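PDB 3I44: aldehyde dehydrogenase from Bartonella henselae, which probably catalyses the NAD(P)+-dependent oxidation of aldehydes to carboxylic acids. Local coordinates for residues 423-435 and 465-477. The protein carries 1 engineered substitution. Numbering follows the deposited sequence.
Sequences LANDTEYGLTNYI and GSYFGGVKFSGRA
With OG of Ser-474 turned away from its own carbonyl carbon (chi1 -60°) and CG of Leu-431 anti to its backbone N (chi1 -174°), a serine hydroxyl and a leucine methyl from the two segments reach the backbone opposite them. The contact joins two loops of the aldehyde dehydrogenase fold: residues 426-431, which link helix 417-425 to strand 432-436 of the mixed sheet, and the glycine-rich loop that follows strand 454-457. Three hydrogen bonds pin the loops together. Phe-473 N donates to Glu-428 O at 2.9 Å, Val-471 N donates to Gly-430 O, and Gly-430 N points almost straight at Ser-474 OG (2.8 Å). The same hydroxyl is hydrogen-bonded to Gly-272 O, so the buried serine ties both loops to a third part of the chain. Beside it, CB of Tyr-429 packs 3.6 Å from Ser-474 OG, which lies at the edge of the tyrosine ring.

Toward the surface, Glu-428 and Phe-473 run alongside each other in the same direction. CB of Glu-428 sits over one face of the phenyl ring, 4.0 Å from its centroid, in a CH-pi contact, while the carboxylate plane stands 83° from that of the ring. CB of Lys-472 lies against Glu-428 O, and bends farther along the chain bring CE back beside the same oxygen; its NZ remains 4.5 Å from Glu-428 OE2, beyond a salt bridge, although the opposite charges may attract weakly. Arg-476 continues this loop into the dimer interface, forming salt bridges with Glu-242 and Asp-490 of the second subunit. At the buried end, Leu-431 CD1 rests against the peptide between Gly-469 and Gly-470, 3.5 Å from Gly-470 N, and also touches Phe-468 CE2 at 4.0 Å.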
loop_
_atom_site.group_PDB
_atom_site.type_symbol
_atom_site.label_atom_id
_atom_site.label_comp_id
_atom_site.label_asym_id
_atom_site.label_seq_id
_atom_site.Cartn_x
_atom_site.Cartn_y
_atom_site.Cartn_z
ATOM N N LEU A 423 -16.562 -22.484 5.467
ATOM C CA LEU A 423 -16.524 -22.017 6.856
ATOM C C LEU A 423 -15.243 -21.226 7.178
ATOM O O LEU A 423 -15.310 -20.162 7.763
ATOM C CB LEU A 423 -16.658 -23.197 7.821
ATOM C CG LEU A 423 -18.046 -23.858 7.865
ATOM C CD1 LEU A 423 -17.993 -25.281 8.416
ATOM C CD2 LEU A 423 -19.000 -22.947 8.680
ATOM N N ALA A 424 -14.082 -21.753 6.800
ATOM C CA ALA A 424 -12.812 -21.057 7.078
ATOM C C ALA A 424 -12.793 -19.664 6.424
ATOM O O ALA A 424 -12.279 -18.694 7.007
ATOM C CB ALA A 424 -11.620 -21.894 6.612
ATOM N N ASN A 425 -13.366 -19.553 5.227
ATOM C CA ASN A 425 -13.384 -18.280 4.503
ATOM C C ASN A 425 -14.552 -17.355 4.842
ATOM O O ASN A 425 -14.590 -16.242 4.318
ATOM C CB ASN A 425 -13.351 -18.468 2.973
ATOM C CG ASN A 425 -12.026 -18.963 2.487
ATOM O OD1 ASN A 425 -11.004 -18.828 3.183
ATOM N ND2 ASN A 425 -12.018 -19.559 1.298
ATOM N N ASP A 426 -15.443 -17.773 5.741
ATOM C CA ASP A 426 -16.601 -16.955 6.133
ATOM C C ASP A 426 -16.220 -15.942 7.224
ATOM O O ASP A 426 -16.546 -16.081 8.399
ATOM C CB ASP A 426 -17.758 -17.838 6.581
ATOM C CG ASP A 426 -18.986 -17.030 6.962
ATOM O OD1 ASP A 426 -19.038 -15.842 6.599
ATOM O OD2 ASP A 426 -19.879 -17.564 7.667
ATOM N N THR A 427 -15.479 -14.936 6.804
ATOM C CA THR A 427 -14.923 -13.956 7.708
ATOM C C THR A 427 -14.367 -12.845 6.847
ATOM O O THR A 427 -14.041 -13.080 5.677
ATOM C CB THR A 427 -13.775 -14.538 8.586
ATOM O OG1 THR A 427 -13.280 -13.502 9.458
ATOM C CG2 THR A 427 -12.577 -15.167 7.692
ATOM N N GLU A 428 -14.264 -11.646 7.414
ATOM C CA GLU A 428 -13.634 -10.528 6.728
ATOM C C GLU A 428 -12.124 -10.480 7.039
ATOM O O GLU A 428 -11.373 -9.726 6.411
ATOM C CB GLU A 428 -14.327 -9.204 7.134
ATOM C CG GLU A 428 -15.766 -9.001 6.554
ATOM C CD GLU A 428 -15.787 -9.029 5.018
ATOM O OE1 GLU A 428 -15.378 -8.031 4.381
ATOM O OE2 GLU A 428 -16.195 -10.057 4.433
ATOM N N TYR A 429 -11.694 -11.287 8.002
ATOM C CA TYR A 429 -10.307 -11.361 8.423
ATOM C C TYR A 429 -9.564 -12.354 7.527
ATOM O O TYR A 429 -10.203 -13.017 6.696
ATOM C CB TYR A 429 -10.221 -11.834 9.859
ATOM C CG TYR A 429 -10.664 -10.838 10.910
ATOM C CD1 TYR A 429 -9.965 -9.668 11.108
ATOM C CD2 TYR A 429 -11.762 -11.099 11.736
ATOM C CE1 TYR A 429 -10.347 -8.767 12.071
ATOM C CE2 TYR A 429 -12.168 -10.202 12.687
ATOM C CZ TYR A 429 -11.465 -9.036 12.860
ATOM O OH TYR A 429 -11.826 -8.139 13.834
ATOM N N GLY A 430 -8.238 -12.444 7.692
ATOM C CA GLY A 430 -7.420 -13.395 6.920
ATOM C C GLY A 430 -5.961 -13.304 7.294
ATOM O O GLY A 430 -5.109 -12.959 6.449
ATOM N N LEU A 431 -5.675 -13.571 8.572
ATOM C CA LEU A 431 -4.342 -13.424 9.074
ATOM C C LEU A 431 -3.634 -14.798 8.945
ATOM O O LEU A 431 -2.978 -15.026 7.930
ATOM C CB LEU A 431 -4.331 -12.817 10.467
ATOM C CG LEU A 431 -2.974 -12.470 11.077
ATOM C CD1 LEU A 431 -2.067 -11.586 10.141
ATOM C CD2 LEU A 431 -3.144 -11.765 12.451
ATOM N N THR A 432 -3.792 -15.694 9.931
ATOM C CA THR A 432 -3.289 -17.089 9.842
ATOM C C THR A 432 -4.437 -18.051 9.910
ATOM O O THR A 432 -5.260 -17.975 10.833
ATOM C CB THR A 432 -2.338 -17.446 10.998
ATOM O OG1 THR A 432 -1.277 -16.488 11.073
ATOM C CG2 THR A 432 -1.724 -18.823 10.785
ATOM N N ASN A 433 -4.503 -18.969 8.954
ATOM C CA ASN A 433 -5.351 -20.134 9.056
ATOM C C ASN A 433 -4.440 -21.360 9.250
ATOM O O ASN A 433 -3.256 -21.324 8.881
ATOM C CB ASN A 433 -6.187 -20.302 7.790
ATOM C CG ASN A 433 -7.400 -19.361 7.741
ATOM O OD1 ASN A 433 -8.072 -19.175 8.743
ATOM N ND2 ASN A 433 -7.692 -18.799 6.561
ATOM N N TYR A 434 -5.016 -22.438 9.794
ATOM C CA TYR A 434 -4.291 -23.619 10.247
ATOM C C TYR A 434 -4.976 -24.872 9.685
ATOM O O TYR A 434 -6.222 -24.951 9.582
ATOM C CB TYR A 434 -4.254 -23.679 11.779
ATOM C CG TYR A 434 -3.635 -22.463 12.447
ATOM C CD1 TYR A 434 -2.352 -22.519 12.966
ATOM C CD2 TYR A 434 -4.337 -21.250 12.560
ATOM C CE1 TYR A 434 -1.757 -21.394 13.580
ATOM C CE2 TYR A 434 -3.761 -20.148 13.168
ATOM C CZ TYR A 434 -2.459 -20.220 13.674
ATOM O OH TYR A 434 -1.853 -19.140 14.290
ATOM N N ILE A 435 -4.174 -25.862 9.309
ATOM C CA ILE A 435 -4.715 -27.120 8.709
ATOM C C ILE A 435 -3.962 -28.271 9.313
ATOM O O ILE A 435 -2.721 -28.250 9.346
ATOM C CB ILE A 435 -4.512 -27.178 7.193
ATOM C CG1 ILE A 435 -5.142 -25.962 6.494
ATOM C CG2 ILE A 435 -5.087 -28.493 6.575
ATOM C CD1 ILE A 435 -4.654 -25.761 5.039
ATOM N N GLY A 465 12.770 -15.096 9.137
ATOM C CA GLY A 465 12.930 -14.341 7.887
ATOM C C GLY A 465 11.725 -14.327 6.957
ATOM O O GLY A 465 11.694 -13.541 6.008
ATOM N N SER A 466 10.765 -15.221 7.179
ATOM C CA SER A 466 9.466 -15.112 6.546
ATOM C C SER A 466 8.795 -13.824 7.027
ATOM O O SER A 466 9.096 -13.313 8.084
ATOM C CB SER A 466 8.583 -16.307 6.919
ATOM O OG SER A 466 7.249 -16.194 6.389
ATOM N N TYR A 467 7.857 -13.323 6.248
ATOM C CA TYR A 467 7.016 -12.224 6.717
ATOM C C TYR A 467 5.944 -12.678 7.682
ATOM O O TYR A 467 5.571 -13.864 7.725
ATOM C CB TYR A 467 6.348 -11.523 5.549
ATOM C CG TYR A 467 5.260 -12.264 4.805
ATOM C CD1 TYR A 467 4.000 -12.480 5.366
ATOM C CD2 TYR A 467 5.455 -12.668 3.492
ATOM C CE1 TYR A 467 2.983 -13.089 4.644
ATOM C CE2 TYR A 467 4.438 -13.266 2.753
ATOM C CZ TYR A 467 3.213 -13.477 3.336
ATOM O OH TYR A 467 2.244 -14.053 2.600
ATOM N N PHE A 468 5.430 -11.703 8.414
ATOM C CA PHE A 468 4.223 -11.850 9.168
ATOM C C PHE A 468 3.211 -10.793 8.708
ATOM O O PHE A 468 3.486 -9.584 8.766
ATOM C CB PHE A 468 4.504 -11.679 10.668
ATOM C CG PHE A 468 3.312 -12.007 11.546
ATOM C CD1 PHE A 468 3.226 -13.240 12.191
ATOM C CD2 PHE A 468 2.275 -11.097 11.710
ATOM C CE1 PHE A 468 2.126 -13.548 12.993
ATOM C CE2 PHE A 468 1.176 -11.398 12.506
ATOM C CZ PHE A 468 1.099 -12.609 13.147
ATOM N N GLY A 469 2.035 -11.252 8.279
ATOM C CA GLY A 469 0.985 -10.355 7.899
ATOM C C GLY A 469 -0.149 -11.031 7.214
ATOM O O GLY A 469 -0.043 -12.209 6.851
ATOM N N GLY A 470 -1.229 -10.277 7.012
ATOM C CA GLY A 470 -2.501 -10.855 6.546
ATOM C C GLY A 470 -2.974 -10.326 5.209
ATOM O O GLY A 470 -2.181 -9.788 4.417
ATOM N N VAL A 471 -4.267 -10.553 4.949
ATOM C CA VAL A 471 -5.017 -9.968 3.831
ATOM C C VAL A 471 -6.344 -9.415 4.414
ATOM O O VAL A 471 -6.684 -9.672 5.588
ATOM C CB VAL A 471 -5.336 -11.003 2.688
ATOM C CG1 VAL A 471 -4.044 -11.668 2.128
ATOM C CG2 VAL A 471 -6.259 -12.053 3.192
ATOM N N LYS A 472 -7.076 -8.678 3.593
ATOM C CA LYS A 472 -8.412 -8.103 3.915
ATOM C C LYS A 472 -8.407 -7.327 5.234
ATOM O O LYS A 472 -7.551 -6.468 5.450
ATOM C CB LYS A 472 -9.471 -9.200 3.898
ATOM C CG LYS A 472 -9.741 -9.785 2.531
ATOM C CD LYS A 472 -10.113 -11.236 2.558
ATOM C CE LYS A 472 -11.533 -11.461 2.971
ATOM N NZ LYS A 472 -12.453 -10.824 2.026
ATOM N N PHE A 473 -9.340 -7.619 6.135
ATOM C CA PHE A 473 -9.473 -6.859 7.403
ATOM C C PHE A 473 -8.382 -7.159 8.421
ATOM O O PHE A 473 -8.295 -6.501 9.466
ATOM C CB PHE A 473 -10.847 -7.099 8.068
ATOM C CG PHE A 473 -11.979 -6.267 7.478
ATOM C CD1 PHE A 473 -11.910 -5.755 6.204
ATOM C CD2 PHE A 473 -13.122 -5.967 8.253
ATOM C CE1 PHE A 473 -12.984 -4.929 5.688
ATOM C CE2 PHE A 473 -14.168 -5.162 7.749
ATOM C CZ PHE A 473 -14.098 -4.652 6.474
ATOM N N SER A 474 -7.540 -8.136 8.131
ATOM C CA SER A 474 -6.358 -8.321 8.973
ATOM C C SER A 474 -5.200 -7.369 8.615
ATOM O O SER A 474 -4.161 -7.398 9.265
ATOM C CB SER A 474 -5.871 -9.777 8.896
ATOM O OG SER A 474 -6.882 -10.692 9.352
ATOM N N GLY A 475 -5.376 -6.554 7.574
ATOM C CA GLY A 475 -4.301 -5.660 7.087
ATOM C C GLY A 475 -3.472 -6.398 6.050
ATOM O O GLY A 475 -3.680 -7.599 5.823
ATOM N N ARG A 476 -2.540 -5.697 5.418
ATOM C CA ARG A 476 -1.708 -6.287 4.373
ATOM C C ARG A 476 -0.224 -5.995 4.582
ATOM O O ARG A 476 0.589 -6.255 3.697
ATOM C CB ARG A 476 -2.156 -5.798 2.992
ATOM C CG ARG A 476 -3.358 -6.570 2.479
ATOM C CD ARG A 476 -3.759 -6.181 1.083
ATOM N NE ARG A 476 -4.661 -7.182 0.527
ATOM C CZ ARG A 476 -5.995 -7.168 0.584
ATOM N NH1 ARG A 476 -6.657 -6.187 1.173
ATOM N NH2 ARG A 476 -6.668 -8.152 0.023
ATOM N N ALA A 477 0.116 -5.477 5.738
ATOM C CA ALA A 477 1.517 -5.319 6.137
ATOM C C ALA A 477 2.297 -6.636 5.966
ATOM O O ALA A 477 1.743 -7.724 6.064
ATOM C CB ALA A 477 1.566 -4.883 7.540
#